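Local coordinates for protein putative glucose-6-phosphate 1-epimerase (Salmonella typhimurium, PDB 2HTB) that probably interconverts the alpha and beta anomers of glucose 6-phosphate, as a hexose-6-phosphate mutarotase of the aldose 1-epimerase family, at residues L76-P81 with D269-G274; F182-I187 with T277-E282. One frame throughout, in Å; residues are numbered along the deposited sequence.

Contact 1. Residues L76-P81 with D269-G274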
ATOM      1  N   LEU A  76      -7.720  -6.478  -2.691  1.00 26.65           N
ATOM      2  CA  LEU A  76      -6.745  -7.520  -2.811  1.00 26.57           C
ATOM      3  C   LEU A  76      -7.129  -8.356  -4.059  1.00 27.56           C
ATOM      4  O   LEU A  76      -8.261  -8.811  -4.185  1.00 28.71           O
ATOM      5  CB  LEU A  76      -6.720  -8.408  -1.559  1.00 24.59           C
ATOM      6  CG  LEU A  76      -5.617  -9.491  -1.543  1.00 25.95           C
ATOM      7  CD1 LEU A  76      -4.269  -8.877  -1.877  1.00 25.60           C
ATOM      8  CD2 LEU A  76      -5.403 -10.342  -0.238  1.00 24.23           C
ATOM      9  N   SER A  77      -6.199  -8.558  -4.975  1.00 27.20           N
ATOM     10  CA  SER A  77      -6.467  -9.373  -6.097  1.00 28.19           C
ATOM     11  C   SER A  77      -6.748 -10.833  -5.813  1.00 30.24           C
ATOM     12  O   SER A  77      -6.022 -11.528  -5.123  1.00 29.40           O
ATOM     13  CB  SER A  77      -5.316  -9.282  -7.044  1.00 28.88           C
ATOM     14  OG  SER A  77      -5.412 -10.305  -7.986  1.00 26.78           O
ATOM     15  N   ASN A  78      -7.811 -11.310  -6.427  1.00 34.09           N
ATOM     16  CA  ASN A  78      -8.234 -12.723  -6.304  1.00 37.35           C
ATOM     17  C   ASN A  78      -7.441 -13.558  -7.207  1.00 35.97           C
ATOM     18  O   ASN A  78      -7.628 -14.704  -7.292  1.00 35.77           O
ATOM     19  CB  ASN A  78      -9.734 -12.850  -6.535  1.00 39.66           C
ATOM     20  CG  ASN A  78     -10.452 -11.672  -5.923  1.00 48.62           C
ATOM     21  OD1 ASN A  78     -10.196 -10.470  -6.371  1.00 58.38           O
ATOM     22  ND2 ASN A  78     -11.223 -11.923  -4.813  1.00 51.52           N
ATOM     23  N   ASN A  79      -6.455 -12.921  -7.800  1.00 37.44           N
ATOM     24  CA  ASN A  79      -5.484 -13.502  -8.732  1.00 37.51           C
ATOM     25  C   ASN A  79      -4.080 -13.429  -8.173  1.00 36.23           C
ATOM     26  O   ASN A  79      -3.231 -14.118  -8.670  1.00 37.14           O
ATOM     27  CB  ASN A  79      -5.496 -12.695 -10.033  1.00 37.55           C
ATOM     28  CG  ASN A  79      -6.072 -13.477 -11.159  1.00 43.47           C
ATOM     29  OD1 ASN A  79      -6.010 -13.075 -12.345  1.00 48.36           O
ATOM     30  ND2 ASN A  79      -6.576 -14.666 -10.823  1.00 45.54           N
ATOM     31  N   THR A  80      -3.801 -12.617  -7.152  1.00 34.13           N
ATOM     32  CA  THR A  80      -2.407 -12.530  -6.807  1.00 32.62           C
ATOM     33  C   THR A  80      -1.844 -13.879  -6.371  1.00 32.66           C
ATOM     34  O   THR A  80      -2.470 -14.605  -5.645  1.00 33.77           O
ATOM     35  CB  THR A  80      -2.044 -11.425  -5.800  1.00 32.48           C
ATOM     36  OG1 THR A  80      -0.604 -11.276  -5.808  1.00 28.12           O
ATOM     37  CG2 THR A  80      -2.604 -11.746  -4.413  1.00 28.44           C
ATOM     38  N   PRO A  81      -0.688 -14.232  -6.898  1.00 32.36           N
ATOM     39  CA  PRO A  81       0.119 -15.316  -6.405  1.00 30.63           C
ATOM     40  C   PRO A  81       0.478 -15.010  -4.971  1.00 29.56           C
ATOM     41  O   PRO A  81       0.486 -13.848  -4.567  1.00 28.41           O
ATOM     42  CB  PRO A  81       1.417 -15.191  -7.256  1.00 31.77           C
ATOM     43  CG  PRO A  81       0.948 -14.593  -8.570  1.00 32.95           C
ATOM     44  CD  PRO A  81      -0.081 -13.554  -8.072  1.00 32.37           C
ATOM     45  N   ASP A 269      -1.442 -11.029 -12.627  1.00 31.89           N
ATOM     46  CA  ASP A 269      -1.729 -11.089 -11.193  1.00 31.72           C
ATOM     47  C   ASP A 269      -3.010 -10.280 -10.779  1.00 31.17           C
ATOM     48  O   ASP A 269      -3.253 -10.046  -9.609  1.00 28.96           O
ATOM     49  CB  ASP A 269      -0.510 -10.678 -10.401  1.00 30.27           C
ATOM     50  CG  ASP A 269      -0.136  -9.244 -10.662  1.00 33.33           C
ATOM     51  OD1 ASP A 269       0.897  -8.855 -10.063  1.00 32.18           O
ATOM     52  OD2 ASP A 269      -0.867  -8.550 -11.489  1.00 30.73           O
ATOM     53  N   MET A 270      -3.826  -9.937 -11.764  1.00 31.05           N
ATOM     54  CA  MET A 270      -5.068  -9.218 -11.539  1.00 31.87           C
ATOM     55  C   MET A 270      -6.149  -9.856 -12.418  1.00 33.19           C
ATOM     56  O   MET A 270      -5.845 -10.299 -13.527  1.00 33.69           O
ATOM     57  CB  MET A 270      -4.853  -7.742 -11.964  1.00 32.01           C
ATOM     58  CG  MET A 270      -5.996  -6.764 -11.744  1.00 29.05           C
ATOM     59  SD  MET A 270      -5.492  -5.123 -12.099  1.00 30.21           S
ATOM     60  CE  MET A 270      -4.296  -4.803 -10.764  1.00 24.81           C
ATOM     61  N   PRO A 271      -7.414  -9.948 -11.941  1.00 34.47           N
ATOM     62  CA  PRO A 271      -8.454 -10.505 -12.882  1.00 35.06           C
ATOM     63  C   PRO A 271      -8.761  -9.526 -13.995  1.00 35.23           C
ATOM     64  O   PRO A 271      -8.446  -8.388 -13.831  1.00 36.82           O
ATOM     65  CB  PRO A 271      -9.674 -10.690 -11.981  1.00 34.03           C
ATOM     66  CG  PRO A 271      -9.033 -10.763 -10.565  1.00 34.69           C
ATOM     67  CD  PRO A 271      -8.016  -9.666 -10.636  1.00 33.79           C
ATOM     68  N   ASP A 272      -9.367  -9.965 -15.095  1.00 36.17           N
ATOM     69  CA  ASP A 272      -9.680  -9.111 -16.228  1.00 37.38           C
ATOM     70  C   ASP A 272     -10.451  -7.902 -15.773  1.00 37.32           C
ATOM     71  O   ASP A 272     -10.304  -6.820 -16.304  1.00 38.09           O
ATOM     72  CB  ASP A 272     -10.470  -9.864 -17.332  1.00 37.81           C
ATOM     73  CG  ASP A 272      -9.645 -11.000 -17.997  1.00 40.44           C
ATOM     74  OD1 ASP A 272      -8.440 -11.233 -17.682  1.00 37.82           O
ATOM     75  OD2 ASP A 272     -10.241 -11.720 -18.822  1.00 44.55           O
ATOM     76  N   ASP A 273     -11.307  -8.097 -14.800  1.00 37.89           N
ATOM     77  CA  ASP A 273     -12.197  -7.060 -14.424  1.00 37.52           C
ATOM     78  C   ASP A 273     -11.756  -6.463 -13.060  1.00 35.96           C
ATOM     79  O   ASP A 273     -12.474  -5.657 -12.464  1.00 35.30           O
ATOM     80  CB  ASP A 273     -13.638  -7.606 -14.494  1.00 38.68           C
ATOM     81  CG  ASP A 273     -14.012  -8.492 -13.266  1.00 43.26           C
ATOM     82  OD1 ASP A 273     -13.094  -9.087 -12.610  1.00 46.40           O
ATOM     83  OD2 ASP A 273     -15.248  -8.583 -12.925  1.00 46.23           O
ATOM     84  N   GLY A 274     -10.553  -6.812 -12.614  1.00 34.52           N
ATOM     85  CA  GLY A 274      -9.987  -6.257 -11.384  1.00 34.03           C
ATOM     86  C   GLY A 274     -10.055  -4.731 -11.277  1.00 35.15           C
ATOM     87  O   GLY A 274     -10.454  -4.194 -10.238  1.00 35.34           O
TER
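S77 reaches across to D269 with its hydroxyl: OG donates to D269 O at 2.7 Å, coming in tilted 32° from the carbonyl plane. The side chain is swung away from its own backbone N (chi1 166°), which places OG beside its carbonyl carbon and over the turn that follows. There the same oxygen appears to accept from N79 N at 2.8 Å, in the manner of an ST turn, although the position of that nitrogen is less certain. A type I beta turn runs from S77 to T80, closed by T80 N to S77 O at 3.2 Å. The backbone N of N78 comes loosely near P271 CG. N79 faces the second loop; its CB lies 4.0 Å from P271 CD, and the pyrrolidine ring thus sits against both S77 and N79. Two loops meet here beside the probable substrate pocket, near R89, in a beta fold of the galactose mutarotase clan, one running from strand 61-67 to strand 94-95 and the other from helix 260-266 to strand 278-286. T80 has its CA 4.7 Å from that of D269; its OG1 donates to P81 O on a lone pair in the carbonyl plane and also bonds to R89 N. P81 closes the segment by laying CD 3.7 Å from D269 CB, the proline ring slanting across the aspartate. With CG between its backbone N and carbonyl carbon (chi1 64°), D269 directs its carboxylate to R89, where OD2 forms a salt bridge with NE. R89 is a substrate-binding residue by similarity, and this pairing probably helps to orient its guanidinium group. M270 turns its side chain from the first segment to pack on R89 and P259.

Contact 2. Residues F182-I187 with T277-E282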
ATOM      1  N   PHE A 182      -7.339   0.809  -2.764  1.00 28.53           N
ATOM      2  CA  PHE A 182      -8.602   0.952  -2.038  1.00 29.65           C
ATOM      3  C   PHE A 182      -9.768   0.309  -2.739  1.00 29.70           C
ATOM      4  O   PHE A 182      -9.940   0.521  -3.933  1.00 29.61           O
ATOM      5  CB  PHE A 182      -8.892   2.435  -1.762  1.00 28.84           C
ATOM      6  CG  PHE A 182      -7.908   3.037  -0.818  1.00 28.18           C
ATOM      7  CD1 PHE A 182      -6.781   3.725  -1.308  1.00 26.24           C
ATOM      8  CD2 PHE A 182      -8.092   2.897   0.563  1.00 23.39           C
ATOM      9  CE1 PHE A 182      -5.870   4.313  -0.422  1.00 28.36           C
ATOM     10  CE2 PHE A 182      -7.163   3.450   1.488  1.00 26.63           C
ATOM     11  CZ  PHE A 182      -6.021   4.139   0.986  1.00 28.45           C
ATOM     12  N   ASN A 183     -10.580  -0.404  -1.950  1.00 30.74           N
ATOM     13  CA  ASN A 183     -11.756  -1.137  -2.390  1.00 30.39           C
ATOM     14  C   ASN A 183     -12.820  -0.151  -2.652  1.00 31.34           C
ATOM     15  O   ASN A 183     -13.123   0.723  -1.832  1.00 31.05           O
ATOM     16  CB  ASN A 183     -12.245  -2.083  -1.318  1.00 30.01           C
ATOM     17  CG  ASN A 183     -13.322  -3.036  -1.813  1.00 30.71           C
ATOM     18  OD1 ASN A 183     -13.291  -3.456  -2.944  1.00 37.60           O
ATOM     19  ND2 ASN A 183     -14.246  -3.425  -0.943  1.00 33.55           N
ATOM     20  N   VAL A 184     -13.429  -0.310  -3.807  1.00 31.81           N
ATOM     21  CA  VAL A 184     -14.331   0.669  -4.289  1.00 32.57           C
ATOM     22  C   VAL A 184     -15.437  -0.104  -5.037  1.00 34.37           C
ATOM     23  O   VAL A 184     -15.204  -1.202  -5.605  1.00 35.14           O
ATOM     24  CB  VAL A 184     -13.473   1.635  -5.069  1.00 33.26           C
ATOM     25  CG1 VAL A 184     -13.862   1.767  -6.517  1.00 33.60           C
ATOM     26  CG2 VAL A 184     -13.311   2.931  -4.308  1.00 30.86           C
ATOM     27  N   GLY A 185     -16.664   0.406  -4.982  1.00 34.80           N
ATOM     28  CA  GLY A 185     -17.762  -0.329  -5.613  1.00 35.65           C
ATOM     29  C   GLY A 185     -17.759  -0.409  -7.151  1.00 36.21           C
ATOM     30  O   GLY A 185     -18.208  -1.396  -7.728  1.00 35.61           O
ATOM     31  N   ASP A 186     -17.261   0.621  -7.828  1.00 36.18           N
ATOM     32  CA  ASP A 186     -17.262   0.630  -9.272  1.00 36.91           C
ATOM     33  C   ASP A 186     -16.461   1.816  -9.697  1.00 35.48           C
ATOM     34  O   ASP A 186     -16.892   2.919  -9.473  1.00 34.90           O
ATOM     35  CB  ASP A 186     -18.700   0.748  -9.861  1.00 38.02           C
ATOM     36  CG  ASP A 186     -18.681   1.050 -11.379  1.00 42.67           C
ATOM     37  OD1 ASP A 186     -17.599   0.880 -12.046  1.00 47.20           O
ATOM     38  OD2 ASP A 186     -19.727   1.488 -11.894  1.00 46.14           O
ATOM     39  N   ILE A 187     -15.314   1.586 -10.336  1.00 34.24           N
ATOM     40  CA  ILE A 187     -14.370   2.652 -10.600  1.00 31.94           C
ATOM     41  C   ILE A 187     -15.078   3.724 -11.370  1.00 32.88           C
ATOM     42  O   ILE A 187     -14.692   4.867 -11.353  1.00 33.20           O
ATOM     43  CB  ILE A 187     -13.144   2.144 -11.356  1.00 32.00           C
ATOM     44  CG1 ILE A 187     -12.094   3.255 -11.493  1.00 30.57           C
ATOM     45  CG2 ILE A 187     -13.522   1.647 -12.768  1.00 28.98           C
ATOM     46  CD1 ILE A 187     -11.414   3.729 -10.210  1.00 22.60           C
ATOM     47  N   THR A 277     -12.890  -2.297  -9.470  1.00 34.18           N
ATOM     48  CA  THR A 277     -13.221  -2.462  -8.084  1.00 32.40           C
ATOM     49  C   THR A 277     -12.131  -1.843  -7.222  1.00 32.41           C
ATOM     50  O   THR A 277     -12.155  -2.069  -6.006  1.00 33.95           O
ATOM     51  CB  THR A 277     -13.527  -4.044  -7.917  1.00 32.44           C
ATOM     52  OG1 THR A 277     -14.949  -4.244  -7.913  1.00 29.30           O
ATOM     53  CG2 THR A 277     -12.988  -4.716  -6.773  1.00 34.54           C
ATOM     54  N   PHE A 278     -11.147  -1.120  -7.820  1.00 29.60           N
ATOM     55  CA  PHE A 278     -10.177  -0.369  -7.046  1.00 27.22           C
ATOM     56  C   PHE A 278      -9.640   0.925  -7.678  1.00 26.94           C
ATOM     57  O   PHE A 278      -9.792   1.159  -8.880  1.00 26.43           O
ATOM     58  CB  PHE A 278      -9.018  -1.186  -6.549  1.00 27.17           C
ATOM     59  CG  PHE A 278      -7.974  -1.429  -7.576  1.00 29.90           C
ATOM     60  CD1 PHE A 278      -6.922  -0.523  -7.757  1.00 28.15           C
ATOM     61  CD2 PHE A 278      -8.026  -2.580  -8.380  1.00 27.93           C
ATOM     62  CE1 PHE A 278      -5.958  -0.745  -8.775  1.00 32.34           C
ATOM     63  CE2 PHE A 278      -7.060  -2.806  -9.363  1.00 30.57           C
ATOM     64  CZ  PHE A 278      -6.003  -1.884  -9.565  1.00 30.70           C
ATOM     65  N   VAL A 279      -9.105   1.784  -6.798  1.00 24.84           N
ATOM     66  CA  VAL A 279      -8.338   2.945  -7.160  1.00 23.23           C
ATOM     67  C   VAL A 279      -7.098   2.955  -6.185  1.00 23.01           C
ATOM     68  O   VAL A 279      -7.205   2.635  -4.964  1.00 20.40           O
ATOM     69  CB  VAL A 279      -9.212   4.233  -7.137  1.00 24.02           C
ATOM     70  CG1 VAL A 279      -9.640   4.629  -5.787  1.00 19.59           C
ATOM     71  CG2 VAL A 279      -8.487   5.429  -7.861  1.00 25.36           C
ATOM     72  N   CYS A 280      -5.912   3.203  -6.726  1.00 22.29           N
ATOM     73  CA  CYS A 280      -4.779   3.397  -5.815  1.00 22.39           C
ATOM     74  C   CYS A 280      -4.652   4.907  -5.534  1.00 23.57           C
ATOM     75  O   CYS A 280      -4.636   5.753  -6.477  1.00 22.72           O
ATOM     76  CB  CYS A 280      -3.533   2.861  -6.437  1.00 22.57           C
ATOM     77  SG  CYS A 280      -3.490   1.116  -6.458  1.00 23.88           S
ATOM     78  N   VAL A 281      -4.631   5.265  -4.243  1.00 23.44           N
ATOM     79  CA  VAL A 281      -4.278   6.610  -3.865  1.00 22.90           C
ATOM     80  C   VAL A 281      -3.032   6.429  -3.025  1.00 22.90           C
ATOM     81  O   VAL A 281      -3.077   5.911  -1.906  1.00 21.47           O
ATOM     82  CB  VAL A 281      -5.424   7.256  -3.110  1.00 24.42           C
ATOM     83  CG1 VAL A 281      -5.042   8.587  -2.654  1.00 20.06           C
ATOM     84  CG2 VAL A 281      -6.588   7.401  -4.075  1.00 25.94           C
ATOM     85  N   GLU A 282      -1.888   6.788  -3.607  1.00 23.42           N
ATOM     86  CA  GLU A 282      -0.594   6.424  -3.011  1.00 23.23           C
ATOM     87  C   GLU A 282       0.098   7.578  -2.305  1.00 23.41           C
ATOM     88  O   GLU A 282       0.078   8.712  -2.800  1.00 23.04           O
ATOM     89  CB  GLU A 282       0.304   5.873  -4.073  1.00 23.14           C
ATOM     90  CG  GLU A 282      -0.425   5.031  -5.092  1.00 27.02           C
ATOM     91  CD  GLU A 282       0.497   4.434  -6.142  1.00 28.25           C
ATOM     92  OE1 GLU A 282       1.707   4.439  -5.980  1.00 32.94           O
ATOM     93  OE2 GLU A 282       0.032   3.946  -7.155  1.00 33.89           O
TER
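F182 and V281 cross at about a right angle, F182 CE1 4.0 Å from V281 CB. The ring extends along the neighbouring strand because CG lies anti to the carbonyl carbon (chi1 -66°); V279 O and V281 O lie at its edge, near its plane. I187 crosses V279 at a similar right angle from the loop beyond the strand, bringing CD1 3.8 Å from V279 CB. V184 adds CG2 near V279 CG1, while I235 of strand 232-237 packs on F182 and V184. N183 and T277 instead run side by side in the same direction, and N183 ND2 bonds to E72 O. The F278 ring meets those of W75 and Y181.

Strands 172-183 and 278-286 pair antiparallel here. F182 and V279 form a hydrogen-bonded pair, F182 N to V279 O at 2.9 Å and V279 N to F182 O at 3.2 Å; N183 and F278 form the next, non-hydrogen-bonded pair, and V184 N bonds to T277 O from above the carbonyl plane. Strand 253-258 takes up the backbones of C280 and E282. These backbone bonds thus join the strands carrying both inferred active-site residues, H179 and E282, whose side chains touch.

In the fold
Contact 2 is buried in the sheet, whereas contact 1 is partly buried where two loops meet, its centre about 15 Å from the centre of the chain against 12 Å. The second segments, 269-274 and 277-282, follow closely in sequence, so the loop of contact 1 leads directly into the strand of contact 2. The two sites touch where M270 CE packs 3.6 Å from F278 CZ. Their chemistry differs accordingly: a serine hydroxyl and proline rings join the loops, while paired main chains and apolar side chains join the strands. Contact 1 adjoins R89, a substrate-binding residue by similarity, and contact 2 carries E282, inferred to be catalytic.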